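Local coordinates for aldehyde dehydrogenase family protein (Pseudomonas syringae pv. tomato, PDB 6X9L) that oxidises long-chain aliphatic aldehydes such as octanal, probably to the corresponding acids with NAD+ as electron acceptor, at residues D128-Q136 with G469-L477; P332-Q343 with G362-T373. The protein carries 1 engineered substitution. All blocks are in the same frame, centred on the assembly; numbering follows the deposited sequence.

Contact 1. Residues D128-Q136 with G469-L477; sequences DLLATYRFQ and GVHGFEEYL
Leu129 and Phe473 meet at the centre of this contact: Leu129 CD2 lies over the Phe473 face, 3.4 Å from the ring centroid and 12° off its normal, a CH-pi arrangement. The other methyl, CD1, rests on the helix backbone, 3.7 Å from Val470 CA. Phe473 in turn directs its edge at the face of Tyr133 in a T-shaped pair, with centroids 5.0 Å apart and planes at 71°. Phe473 CG stands anti to its backbone nitrogen (chi1 175°), which sends the ring out from helix 469-474 into the bend after helix 117-129. Phe135 CE1 comes to the Phe473 edge, 3.9 Å from Phe473 CZ. Tyr133 OH donates a hydrogen bond of 3.1 Å to Glu474 OE2, on its anti side, and Leu477 CD1 lies 3.5 Å from Tyr133 OH. Further out, Ala174 of helix 161-174 touches Phe473 and Leu130, while Pro75 of helix 75-91 touches Leu130 and Phe135. Arg146 of strand 143-155 packs on Tyr133 and Leu477 and forms a long, weak ion pair with Glu474 OE2. The chemistry is thus mainly apolar and aromatic; one phenol-carboxylate bond fixes the direction of the Tyr133 hydroxyl, and nearby Arg146 probably stabilises the negative charge of Glu474.

Contact 2. Residues P332-Q343 with G362-T373; sequences PIANEAQFHRVQ and GRVQGHEQGFYT
Where Pro332 CB packs on Phe371, the approach to N-capped helix 336-351 meets the irregular connection between antiparallel strands 355-358 and 376-379, at the margin of the seven-stranded sheet of the aldehyde dehydrogenase catalytic domain. Two hydrogen bonds join the segments. Ile333 N donates to Phe371 O over 3.0 Å from 49° out of the carbonyl plane; Phe371, the centre of an inverse gamma turn, offers this carbonyl to the loop before the helix. Farther along, Gly362 N donates to Gln343 OE1 over 2.7 Å, and a water lies 2.7 Å from both Gln343 OE1 and Gly362 O.

Among the ring contacts, Pro332 CB sits over the Tyr372 face, 3.9 Å from the centroid, with His367 CB on the opposite face. Phe371 lays one face along the first helical turn at Glu336, and meets Phe339 obliquely, centroids 5.6 Å apart and planes at 37°. Phe339 CG is anti to the backbone N (chi1 174°), which carries its ring out to Phe371 and to Thr373 OG1 at its edge. Across the end of that ring runs Arg363, its NE 3.8 Å from Phe339 CZ, while its NH1 forms a salt bridge with Glu42.

The helix start lies near the cofactor: the Asn335 side chain is about 6 Å from bound NAD and near Trp158, an NAD-binding residue. Asn335 OD1 caps the helix, accepting from Gln338 N at 3.1 Å.

Contact 2 is nested within the chain loop that contact 1 closes: residues 128-136 come first, both segments of contact 2 follow, and 469-477 returns near the C-terminus. The centres are 41 Å apart and the nearest atoms about 22 Å, on opposite sides of the chain's centre, so neither touches the other. They adjoin different sheets. Contact 1 leads into strands 136-138 and 477-483, both paired with strand 143-155 in the eight-stranded sheet; contact 2 borders strands 355-358 and 376-379 of the seven-stranded one. The chain crosses to the catalytic domain after strand 253-257 and is back by strand 463-464; contact 1 joins a bend before that excursion to the helix that follows it.

Contact 1. Residues D128-Q136 with G469-L477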
loop_
_atom_site.group_PDB
_atom_site.type_symbol
_atom_site.label_atom_id
_atom_site.label_comp_id
_atom_site.label_asym_id
_atom_site.label_seq_id
_atom_site.Cartn_x
_atom_site.Cartn_y
_atom_site.Cartn_z
ATOM N N ASP A 128 -14.024 5.536 -20.160
ATOM C CA ASP A 128 -13.814 4.463 -21.127
ATOM C C ASP A 128 -13.472 3.165 -20.432
ATOM O O ASP A 128 -13.756 2.078 -20.948
ATOM C CB ASP A 128 -12.680 4.821 -22.088
ATOM C CG ASP A 128 -12.935 6.098 -22.856
ATOM O OD1 ASP A 128 -14.109 6.497 -23.007
ATOM O OD2 ASP A 128 -11.946 6.696 -23.322
ATOM N N LEU A 129 -12.844 3.270 -19.268
ATOM C CA LEU A 129 -12.280 2.115 -18.587
ATOM C C LEU A 129 -13.376 1.171 -18.099
ATOM O O LEU A 129 -13.230 -0.059 -18.162
ATOM C CB LEU A 129 -11.419 2.643 -17.442
ATOM C CG LEU A 129 -10.562 1.782 -16.553
ATOM C CD1 LEU A 129 -9.409 2.645 -16.123
ATOM C CD2 LEU A 129 -11.394 1.362 -15.380
ATOM N N LEU A 130 -14.485 1.733 -17.623
ATOM C CA LEU A 130 -15.572 0.912 -17.115
ATOM C C LEU A 130 -16.177 0.025 -18.198
ATOM O O LEU A 130 -16.837 -0.963 -17.869
ATOM C CB LEU A 130 -16.635 1.817 -16.473
ATOM C CG LEU A 130 -16.222 2.355 -15.088
ATOM C CD1 LEU A 130 -17.009 3.586 -14.703
ATOM C CD2 LEU A 130 -16.361 1.273 -14.007
ATOM N N ALA A 131 -15.938 0.337 -19.477
ATOM C CA ALA A 131 -16.549 -0.413 -20.570
ATOM C C ALA A 131 -15.987 -1.821 -20.686
ATOM O O ALA A 131 -16.662 -2.719 -21.196
ATOM C CB ALA A 131 -16.334 0.318 -21.895
ATOM N N THR A 132 -14.756 -2.028 -20.234
ATOM C CA THR A 132 -14.059 -3.283 -20.417
ATOM C C THR A 132 -13.671 -3.956 -19.112
ATOM O O THR A 132 -13.429 -5.168 -19.114
ATOM C CB THR A 132 -12.784 -3.061 -21.245
ATOM O OG1 THR A 132 -11.997 -2.044 -20.614
ATOM C CG2 THR A 132 -13.124 -2.616 -22.665
ATOM N N TYR A 133 -13.601 -3.216 -18.010
ATOM C CA TYR A 133 -13.046 -3.758 -16.782
ATOM C C TYR A 133 -13.872 -4.932 -16.269
ATOM O O TYR A 133 -15.099 -4.843 -16.148
ATOM C CB TYR A 133 -12.962 -2.665 -15.716
ATOM C CG TYR A 133 -12.128 -3.119 -14.551
ATOM C CD1 TYR A 133 -12.694 -3.862 -13.528
ATOM C CD2 TYR A 133 -10.752 -2.862 -14.502
ATOM C CE1 TYR A 133 -11.932 -4.314 -12.482
ATOM C CE2 TYR A 133 -9.984 -3.309 -13.462
ATOM C CZ TYR A 133 -10.583 -4.040 -12.456
ATOM O OH TYR A 133 -9.856 -4.500 -11.394
ATOM N N ARG A 134 -13.195 -6.027 -15.940
ATOM C CA ARG A 134 -13.848 -7.226 -15.428
ATOM C C ARG A 134 -13.786 -7.180 -13.905
ATOM O O ARG A 134 -12.716 -7.375 -13.316
ATOM C CB ARG A 134 -13.181 -8.491 -15.970
ATOM C CG ARG A 134 -13.154 -8.614 -17.493
ATOM C CD ARG A 134 -14.387 -9.316 -18.051
ATOM N NE ARG A 134 -14.264 -10.777 -18.044
ATOM C CZ ARG A 134 -14.998 -11.592 -17.288
ATOM N NH1 ARG A 134 -15.924 -11.101 -16.471
ATOM N NH2 ARG A 134 -14.812 -12.906 -17.353
ATOM N N PHE A 135 -14.927 -6.924 -13.265
ATOM C CA PHE A 135 -14.932 -6.874 -11.811
ATOM C C PHE A 135 -14.910 -8.262 -11.187
ATOM O O PHE A 135 -14.419 -8.418 -10.064
ATOM C CB PHE A 135 -16.138 -6.078 -11.302
ATOM C CG PHE A 135 -16.070 -4.605 -11.610
ATOM C CD1 PHE A 135 -15.414 -3.741 -10.765
ATOM C CD2 PHE A 135 -16.670 -4.081 -12.746
ATOM C CE1 PHE A 135 -15.353 -2.375 -11.040
ATOM C CE2 PHE A 135 -16.614 -2.726 -13.018
ATOM C CZ PHE A 135 -15.954 -1.876 -12.166
ATOM N N GLN A 136 -15.396 -9.271 -11.901
ATOM C CA GLN A 136 -15.318 -10.653 -11.463
ATOM C C GLN A 136 -14.546 -11.487 -12.474
ATOM O O GLN A 136 -14.638 -11.266 -13.684
ATOM C CB GLN A 136 -16.700 -11.252 -11.275
ATOM C CG GLN A 136 -16.676 -12.704 -10.888
ATOM C CD GLN A 136 -18.049 -13.298 -10.899
ATOM O OE1 GLN A 136 -18.613 -13.631 -9.848
ATOM N NE2 GLN A 136 -18.615 -13.435 -12.094
ATOM N N GLY A 469 -4.931 5.944 -15.441
ATOM C CA GLY A 469 -5.310 4.700 -16.083
ATOM C C GLY A 469 -5.794 3.571 -15.185
ATOM O O GLY A 469 -6.205 3.796 -14.040
ATOM N N VAL A 470 -5.720 2.336 -15.708
ATOM C CA VAL A 470 -6.237 1.185 -14.973
ATOM C C VAL A 470 -5.526 1.028 -13.624
ATOM O O VAL A 470 -6.160 0.688 -12.622
ATOM C CB VAL A 470 -6.129 -0.086 -15.839
ATOM C CG1 VAL A 470 -4.708 -0.316 -16.258
ATOM C CG2 VAL A 470 -6.641 -1.310 -15.079
ATOM N N HIS A 471 -4.203 1.249 -13.579
ATOM C CA HIS A 471 -3.474 1.123 -12.315
ATOM C C HIS A 471 -4.062 2.023 -11.241
ATOM O O HIS A 471 -4.340 1.575 -10.120
ATOM C CB HIS A 471 -2.003 1.460 -12.515
ATOM C CG HIS A 471 -1.249 0.408 -13.252
ATOM N ND1 HIS A 471 -1.391 0.207 -14.611
ATOM C CD2 HIS A 471 -0.360 -0.517 -12.821
ATOM C CE1 HIS A 471 -0.608 -0.788 -14.987
ATOM N NE2 HIS A 471 0.023 -1.246 -13.919
ATOM N N GLY A 472 -4.228 3.310 -11.560
ATOM C CA GLY A 472 -4.822 4.234 -10.609
ATOM C C GLY A 472 -6.219 3.829 -10.201
ATOM O O GLY A 472 -6.618 4.024 -9.050
ATOM N N PHE A 473 -6.972 3.248 -11.131
ATOM C CA PHE A 473 -8.318 2.770 -10.838
ATOM C C PHE A 473 -8.297 1.638 -9.807
ATOM O O PHE A 473 -9.158 1.575 -8.912
ATOM C CB PHE A 473 -8.957 2.332 -12.162
ATOM C CG PHE A 473 -10.311 1.703 -12.036
ATOM C CD1 PHE A 473 -11.429 2.475 -11.755
ATOM C CD2 PHE A 473 -10.472 0.348 -12.262
ATOM C CE1 PHE A 473 -12.675 1.900 -11.668
ATOM C CE2 PHE A 473 -11.719 -0.239 -12.180
ATOM C CZ PHE A 473 -12.823 0.537 -11.883
ATOM N N GLU A 474 -7.300 0.753 -9.895
ATOM C CA GLU A 474 -7.243 -0.390 -8.989
ATOM C C GLU A 474 -6.822 -0.008 -7.569
ATOM O O GLU A 474 -7.081 -0.780 -6.642
ATOM C CB GLU A 474 -6.325 -1.461 -9.577
ATOM C CG GLU A 474 -6.894 -2.063 -10.873
ATOM C CD GLU A 474 -6.140 -3.290 -11.369
ATOM O OE1 GLU A 474 -4.900 -3.349 -11.214
ATOM O OE2 GLU A 474 -6.797 -4.196 -11.927
ATOM N N GLU A 475 -6.224 1.174 -7.373
ATOM C CA GLU A 475 -5.947 1.657 -6.028
ATOM C C GLU A 475 -7.213 1.859 -5.205
ATOM O O GLU A 475 -7.132 1.927 -3.977
ATOM C CB GLU A 475 -5.174 2.968 -6.087
ATOM C CG GLU A 475 -3.858 2.854 -6.801
ATOM C CD GLU A 475 -2.802 2.139 -5.971
ATOM O OE1 GLU A 475 -2.925 2.151 -4.729
ATOM O OE2 GLU A 475 -1.849 1.575 -6.569
ATOM N N TYR A 476 -8.378 1.955 -5.840
ATOM C CA TYR A 476 -9.622 2.145 -5.111
ATOM C C TYR A 476 -10.463 0.878 -5.025
ATOM O O TYR A 476 -11.608 0.939 -4.562
ATOM C CB TYR A 476 -10.425 3.281 -5.742
ATOM C CG TYR A 476 -9.710 4.602 -5.626
ATOM C CD1 TYR A 476 -9.891 5.416 -4.513
ATOM C CD2 TYR A 476 -8.818 5.017 -6.603
ATOM C CE1 TYR A 476 -9.220 6.612 -4.394
ATOM C CE2 TYR A 476 -8.156 6.213 -6.497
ATOM C CZ TYR A 476 -8.354 7.010 -5.391
ATOM O OH TYR A 476 -7.689 8.212 -5.281
ATOM N N LEU A 477 -9.913 -0.271 -5.414
ATOM C CA LEU A 477 -10.613 -1.544 -5.295
ATOM C C LEU A 477 -9.954 -2.434 -4.254
ATOM O O LEU A 477 -8.728 -2.538 -4.206
ATOM C CB LEU A 477 -10.649 -2.278 -6.639
ATOM C CG LEU A 477 -11.284 -1.473 -7.775
ATOM C CD1 LEU A 477 -10.965 -2.137 -9.099
ATOM C CD2 LEU A 477 -12.792 -1.313 -7.562
#

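Contact 2. Residues P332-Q343 with G362-T373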
loop_
_atom_site.group_PDB
_atom_site.type_symbol
_atom_site.label_atom_id
_atom_site.label_comp_id
_atom_site.label_asym_id
_atom_site.label_seq_id
_atom_site.Cartn_x
_atom_site.Cartn_y
_atom_site.Cartn_z
ATOM N N PRO A 332 4.092 33.841 -12.122
ATOM C CA PRO A 332 4.879 33.878 -10.889
ATOM C C PRO A 332 4.866 32.526 -10.181
ATOM O O PRO A 332 4.095 31.614 -10.508
ATOM C CB PRO A 332 4.176 34.949 -10.054
ATOM C CG PRO A 332 2.753 34.922 -10.533
ATOM C CD PRO A 332 2.808 34.555 -11.992
ATOM N N ILE A 333 5.777 32.397 -9.210
ATOM C CA ILE A 333 5.637 31.326 -8.245
ATOM C C ILE A 333 4.242 31.454 -7.652
ATOM O O ILE A 333 3.674 32.553 -7.593
ATOM C CB ILE A 333 6.736 31.402 -7.176
ATOM C CG1 ILE A 333 8.056 30.997 -7.809
ATOM C CG2 ILE A 333 6.442 30.460 -6.000
ATOM C CD1 ILE A 333 8.047 29.556 -8.263
ATOM N N ALA A 334 3.664 30.317 -7.253
ATOM C CA ALA A 334 2.234 30.238 -6.962
ATOM C C ALA A 334 1.802 31.000 -5.706
ATOM O O ALA A 334 0.620 31.359 -5.599
ATOM C CB ALA A 334 1.831 28.773 -6.824
ATOM N N ASN A 335 2.714 31.245 -4.756
ATOM C CA ASN A 335 2.346 31.888 -3.497
ATOM C C ASN A 335 3.589 32.307 -2.705
ATOM O O ASN A 335 4.712 31.839 -2.947
ATOM C CB ASN A 335 1.449 30.985 -2.634
ATOM C CG ASN A 335 1.992 29.555 -2.463
ATOM O OD1 ASN A 335 2.950 29.327 -1.721
ATOM N ND2 ASN A 335 1.342 28.584 -3.121
ATOM N N GLU A 336 3.351 33.186 -1.724
ATOM C CA GLU A 336 4.442 33.848 -1.011
ATOM C C GLU A 336 5.348 32.851 -0.293
ATOM O O GLU A 336 6.581 32.959 -0.349
ATOM C CB GLU A 336 3.874 34.860 -0.022
ATOM C CG GLU A 336 4.962 35.568 0.753
ATOM C CD GLU A 336 4.503 36.869 1.359
ATOM O OE1 GLU A 336 3.292 36.999 1.656
ATOM O OE2 GLU A 336 5.361 37.762 1.531
ATOM N N ALA A 337 4.756 31.889 0.409
ATOM C CA ALA A 337 5.548 30.852 1.063
ATOM C C ALA A 337 6.470 30.137 0.076
ATOM O O ALA A 337 7.681 30.031 0.307
ATOM C CB ALA A 337 4.629 29.852 1.759
ATOM N N GLN A 338 5.928 29.663 -1.047
ATOM C CA GLN A 338 6.781 28.984 -2.022
ATOM C C GLN A 338 7.852 29.917 -2.590
ATOM O O GLN A 338 9.004 29.506 -2.783
ATOM C CB GLN A 338 5.949 28.399 -3.162
ATOM C CG GLN A 338 6.766 27.493 -4.055
ATOM C CD GLN A 338 7.342 26.332 -3.283
ATOM O OE1 GLN A 338 6.704 25.809 -2.371
ATOM N NE2 GLN A 338 8.563 25.938 -3.618
ATOM N N PHE A 339 7.481 31.167 -2.889
ATOM C CA PHE A 339 8.440 32.144 -3.395
ATOM C C PHE A 339 9.668 32.210 -2.509
ATOM O O PHE A 339 10.802 32.181 -2.997
ATOM C CB PHE A 339 7.795 33.527 -3.491
ATOM C CG PHE A 339 8.755 34.627 -3.870
ATOM C CD1 PHE A 339 9.287 34.695 -5.155
ATOM C CD2 PHE A 339 9.126 35.608 -2.946
ATOM C CE1 PHE A 339 10.168 35.705 -5.516
ATOM C CE2 PHE A 339 10.020 36.643 -3.307
ATOM C CZ PHE A 339 10.545 36.674 -4.604
ATOM N N HIS A 340 9.450 32.319 -1.191
ATOM C CA HIS A 340 10.557 32.495 -0.255
ATOM C C HIS A 340 11.376 31.223 -0.119
ATOM O O HIS A 340 12.588 31.279 0.135
ATOM C CB HIS A 340 10.040 32.899 1.116
ATOM C CG HIS A 340 9.427 34.254 1.154
ATOM N ND1 HIS A 340 10.127 35.393 0.821
ATOM C CD2 HIS A 340 8.186 34.662 1.507
ATOM C CE1 HIS A 340 9.341 36.444 0.958
ATOM N NE2 HIS A 340 8.160 36.028 1.379
ATOM N N ARG A 341 10.722 30.074 -0.232
ATOM C CA ARG A 341 11.442 28.814 -0.163
ATOM C C ARG A 341 12.412 28.694 -1.337
ATOM O O ARG A 341 13.612 28.477 -1.140
ATOM C CB ARG A 341 10.435 27.657 -0.113
ATOM C CG ARG A 341 10.498 26.854 1.181
ATOM C CD ARG A 341 9.128 26.503 1.761
ATOM N NE ARG A 341 8.179 26.047 0.760
ATOM C CZ ARG A 341 6.865 26.027 0.958
ATOM N NH1 ARG A 341 6.375 26.420 2.122
ATOM N NH2 ARG A 341 6.043 25.609 -0.005
ATOM N N VAL A 342 11.913 28.890 -2.564
ATOM C CA VAL A 342 12.763 28.826 -3.757
ATOM C C VAL A 342 13.932 29.803 -3.640
ATOM O O VAL A 342 15.095 29.454 -3.895
ATOM C CB VAL A 342 11.924 29.107 -5.014
ATOM C CG1 VAL A 342 12.809 29.166 -6.224
ATOM C CG2 VAL A 342 10.881 28.026 -5.172
ATOM N N GLN A 343 13.632 31.044 -3.259
ATOM C CA GLN A 343 14.661 32.057 -3.058
ATOM C C GLN A 343 15.746 31.572 -2.101
ATOM O O GLN A 343 16.936 31.839 -2.305
ATOM C CB GLN A 343 14.006 33.334 -2.539
ATOM C CG GLN A 343 14.364 34.578 -3.319
ATOM C CD GLN A 343 14.020 34.502 -4.782
ATOM O OE1 GLN A 343 14.681 35.124 -5.602
ATOM N NE2 GLN A 343 12.987 33.752 -5.120
ATOM N N GLY A 362 16.179 37.301 -6.322
ATOM C CA GLY A 362 15.487 38.554 -6.557
ATOM C C GLY A 362 14.266 38.395 -7.443
ATOM O O GLY A 362 14.195 37.518 -8.315
ATOM N N ARG A 363 13.279 39.254 -7.217
ATOM C CA ARG A 363 12.161 39.338 -8.144
ATOM C C ARG A 363 12.654 39.660 -9.553
ATOM O O ARG A 363 13.650 40.362 -9.742
ATOM C CB ARG A 363 11.158 40.391 -7.672
ATOM C CG ARG A 363 10.096 39.781 -6.778
ATOM C CD ARG A 363 9.415 40.771 -5.873
ATOM N NE ARG A 363 9.095 40.154 -4.586
ATOM C CZ ARG A 363 7.872 40.032 -4.084
ATOM N NH1 ARG A 363 6.827 40.495 -4.750
ATOM N NH2 ARG A 363 7.698 39.455 -2.906
ATOM N N VAL A 364 11.941 39.130 -10.544
ATOM C CA VAL A 364 12.223 39.443 -11.941
ATOM C C VAL A 364 12.023 40.928 -12.196
ATOM O O VAL A 364 10.974 41.496 -11.862
ATOM C CB VAL A 364 11.317 38.625 -12.867
ATOM C CG1 VAL A 364 11.532 39.039 -14.325
ATOM C CG2 VAL A 364 11.515 37.145 -12.628
ATOM N N GLN A 365 13.024 41.556 -12.819
ATOM C CA GLN A 365 13.005 42.998 -13.027
ATOM C C GLN A 365 11.795 43.402 -13.864
ATOM O O GLN A 365 11.480 42.766 -14.872
ATOM C CB GLN A 365 14.312 43.401 -13.704
ATOM C CG GLN A 365 14.440 44.835 -14.116
ATOM C CD GLN A 365 15.831 45.121 -14.637
ATOM O OE1 GLN A 365 16.333 44.419 -15.514
ATOM N NE2 GLN A 365 16.477 46.123 -14.069
ATOM N N GLY A 366 11.101 44.455 -13.446
ATOM C CA GLY A 366 9.906 44.889 -14.149
ATOM C C GLY A 366 8.616 44.221 -13.707
ATOM O O GLY A 366 7.533 44.623 -14.165
ATOM N N HIS A 367 8.707 43.191 -12.861
ATOM C CA HIS A 367 7.575 42.614 -12.139
ATOM C C HIS A 367 7.956 42.558 -10.662
ATOM O O HIS A 367 8.118 41.474 -10.092
ATOM C CB HIS A 367 7.222 41.236 -12.664
ATOM C CG HIS A 367 6.819 41.233 -14.098
ATOM N ND1 HIS A 367 7.713 40.993 -15.123
ATOM C CD2 HIS A 367 5.619 41.459 -14.685
ATOM C CE1 HIS A 367 7.079 41.057 -16.280
ATOM N NE2 HIS A 367 5.806 41.333 -16.042
ATOM N N GLU A 368 8.129 43.737 -10.052
ATOM C CA GLU A 368 8.464 43.788 -8.635
ATOM C C GLU A 368 7.266 43.420 -7.763
ATOM O O GLU A 368 7.442 42.826 -6.693
ATOM C CB GLU A 368 9.013 45.170 -8.275
ATOM C CG GLU A 368 10.512 45.353 -8.594
ATOM C CD GLU A 368 10.818 45.539 -10.090
ATOM O OE1 GLU A 368 9.968 46.087 -10.828
ATOM O OE2 GLU A 368 11.923 45.146 -10.529
ATOM N N GLN A 369 6.051 43.746 -8.199
ATOM C CA GLN A 369 4.846 43.232 -7.556
ATOM C C GLN A 369 4.510 41.846 -8.121
ATOM O O GLN A 369 4.439 41.675 -9.344
ATOM C CB GLN A 369 3.686 44.202 -7.785
ATOM C CG GLN A 369 2.701 44.258 -6.653
ATOM C CD GLN A 369 1.313 44.622 -7.133
ATOM O OE1 GLN A 369 1.026 44.536 -8.327
ATOM N NE2 GLN A 369 0.441 45.022 -6.211
ATOM N N GLY A 370 4.311 40.866 -7.242
ATOM C CA GLY A 370 4.078 39.501 -7.671
ATOM C C GLY A 370 5.295 38.607 -7.453
ATOM O O GLY A 370 6.452 39.042 -7.541
ATOM N N PHE A 371 5.034 37.328 -7.184
ATOM C CA PHE A 371 6.089 36.396 -6.780
ATOM C C PHE A 371 6.903 35.888 -7.949
ATOM O O PHE A 371 7.224 34.704 -8.041
ATOM C CB PHE A 371 5.468 35.249 -5.990
ATOM C CG PHE A 371 4.741 35.731 -4.772
ATOM C CD1 PHE A 371 5.396 36.550 -3.844
ATOM C CD2 PHE A 371 3.396 35.463 -4.597
ATOM C CE1 PHE A 371 4.735 37.047 -2.746
ATOM C CE2 PHE A 371 2.728 35.963 -3.501
ATOM C CZ PHE A 371 3.403 36.760 -2.574
ATOM N N TYR A 372 7.273 36.804 -8.833
ATOM C CA TYR A 372 7.968 36.449 -10.057
ATOM C C TYR A 372 9.409 36.062 -9.744
ATOM O O TYR A 372 10.149 36.848 -9.145
ATOM C CB TYR A 372 7.906 37.630 -11.017
ATOM C CG TYR A 372 6.511 37.921 -11.530
ATOM C CD1 TYR A 372 5.997 37.244 -12.634
ATOM C CD2 TYR A 372 5.703 38.867 -10.910
ATOM C CE1 TYR A 372 4.726 37.502 -13.107
ATOM C CE2 TYR A 372 4.442 39.134 -11.376
ATOM C CZ TYR A 372 3.959 38.445 -12.472
ATOM O OH TYR A 372 2.701 38.705 -12.928
ATOM N N THR A 373 9.815 34.867 -10.159
ATOM C CA THR A 373 11.123 34.318 -9.821
ATOM C C THR A 373 11.937 34.102 -11.095
ATOM O O THR A 373 11.401 33.696 -12.125
ATOM C CB THR A 373 10.962 32.999 -9.036
ATOM O OG1 THR A 373 10.444 33.276 -7.726
ATOM C CG2 THR A 373 12.280 32.279 -8.889
HETATM O O HOH W 1 14.751 34.856 -8.301
#